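Local coordinates for M32 carboxypeptidase (Chitinophagaceae bacterium, PDB 7A03), which probably acts as a metal-dependent carboxypeptidase of the M32 family, removing residues one at a time from the C-terminal ends of peptides, at residues A103-V106 against A107-E111. Residues are numbered along the deposited sequence; the frame is centred on the assembly and turned at random.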
loop_
_atom_site.group_PDB
_atom_site.type_symbol
_atom_site.label_atom_id
_atom_site.label_comp_id
_atom_site.label_asym_id
_atom_site.label_seq_id
_atom_site.Cartn_x
_atom_site.Cartn_y
_atom_site.Cartn_z
ATOM N N ALA A 103 -7.729 28.575 6.205
ATOM C CA ALA A 103 -9.032 28.073 5.778
ATOM C C ALA A 103 -9.233 28.223 4.271
ATOM O O ALA A 103 -9.817 27.337 3.625
ATOM C CB ALA A 103 -10.151 28.763 6.570
ATOM N N SER A 104 -8.745 29.326 3.692
ATOM C CA SER A 104 -8.910 29.551 2.258
ATOM C C SER A 104 -8.199 28.479 1.442
ATOM O O SER A 104 -8.737 27.999 0.438
ATOM C CB SER A 104 -8.398 30.938 1.879
ATOM O OG SER A 104 -7.031 31.081 2.201
ATOM N N LEU A 105 -7.007 28.062 1.884
ATOM C CA LEU A 105 -6.286 26.994 1.194
ATOM C C LEU A 105 -7.017 25.657 1.292
ATOM O O LEU A 105 -7.098 24.912 0.309
ATOM C CB LEU A 105 -4.865 26.872 1.741
ATOM C CG LEU A 105 -4.041 25.785 1.037
ATOM C CD1 LEU A 105 -3.997 26.051 -0.473
ATOM C CD2 LEU A 105 -2.632 25.709 1.631
ATOM N N VAL A 106 -7.564 25.328 2.469
ATOM C CA VAL A 106 -8.355 24.105 2.605
ATOM C C VAL A 106 -9.518 24.110 1.616
ATOM O O VAL A 106 -9.757 23.129 0.898
ATOM C CB VAL A 106 -8.839 23.931 4.057
ATOM C CG1 VAL A 106 -9.587 22.615 4.210
ATOM C CG2 VAL A 106 -7.664 24.012 5.028
ATOM N N ALA A 107 -10.249 25.233 1.555
ATOM C CA ALA A 107 -11.384 25.305 0.640
ATOM C C ALA A 107 -10.940 25.202 -0.818
ATOM O O ALA A 107 -11.586 24.515 -1.623
ATOM C CB ALA A 107 -12.169 26.596 0.888
ATOM N N GLU A 108 -9.841 25.879 -1.171
ATOM C CA GLU A 108 -9.326 25.831 -2.540
ATOM C C GLU A 108 -8.915 24.416 -2.933
ATOM O O GLU A 108 -9.213 23.963 -4.044
ATOM C CB GLU A 108 -8.151 26.791 -2.692
ATOM C CG GLU A 108 -8.561 28.255 -2.669
ATOM C CD GLU A 108 -7.391 29.173 -2.421
ATOM O OE1 GLU A 108 -6.278 28.664 -2.177
ATOM O OE2 GLU A 108 -7.583 30.408 -2.463
ATOM N N ILE A 109 -8.234 23.703 -2.028
ATOM C CA ILE A 109 -7.840 22.321 -2.295
ATOM C C ILE A 109 -9.069 21.443 -2.496
ATOM O O ILE A 109 -9.103 20.600 -3.400
ATOM C CB ILE A 109 -6.914 21.791 -1.181
ATOM C CG1 ILE A 109 -5.556 22.503 -1.223
ATOM C CG2 ILE A 109 -6.740 20.274 -1.295
ATOM C CD1 ILE A 109 -4.563 22.010 -0.193
ATOM N N SER A 110 -10.109 21.642 -1.678
ATOM C CA SER A 110 -11.326 20.852 -1.841
ATOM C C SER A 110 -11.984 21.114 -3.198
ATOM O O SER A 110 -12.389 20.175 -3.905
ATOM C CB SER A 110 -12.290 21.131 -0.681
ATOM O OG SER A 110 -13.491 20.395 -0.820
ATOM N N GLU A 111 -12.103 22.389 -3.576
ATOM C CA GLU A 111 -12.727 22.735 -4.853
ATOM C C GLU A 111 -11.928 22.159 -6.019
ATOM O O GLU A 111 -12.495 21.576 -6.956
ATOM C CB GLU A 111 -12.827 24.257 -4.990
ATOM C CG GLU A 111 -13.631 24.969 -3.903
ATOM C CD GLU A 111 -13.329 26.467 -3.829
ATOM O OE1 GLU A 111 -12.618 26.984 -4.720
ATOM O OE2 GLU A 111 -13.790 27.128 -2.874
#
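Glu-108 N and Ile-109 N donate the two shortest of four successive backbone hydrogen bonds, each reaching a carbonyl four residues back at the N-terminal end of helix 103-126: Glu-108 N lies 2.9 Å from Ser-104 O, and Ile-109 N the same 2.9 Å from Leu-105 O. Ala-107 N to Ala-103 O and Ser-110 N to Val-106 O, both 3.0 Å, complete the set. All four are fairly straight, with N-H...O angles of 159° to 166°.

The side chain of Glu-108 folds back along the helix toward its N-terminal end. Its CG stands beside its own backbone N (chi1 -71°), which sets CG 3.1 Å from Ser-104 O, and the extended chain lays the carboxylate beside Ser-104, with OE1 on the Leu-105 side, 3.9 Å from Leu-105 CD1. There, beside the first turn, its negative charge would probably be favoured by the helix dipole.

Leu-105 and Ile-109 pack one helical turn apart, at i, i+4. Leu-105 CD1 meets Ile-109 CG1 at 3.9 Å, the two side chains crossing at a slant, while Ile-109 CD1 reaches Leu-105 CG at 4.0 Å.

Ile-109 O also accepts a hydrogen bond from Thr-113 OG1, further along the helix. In this surface contact Leu-105 is the one buried residue. Helix 129-150 packs against Leu-105 and Glu-108: Leu-142 touches both, Val-149 adds to the cover of Leu-105, and Arg-138 contacts Glu-108.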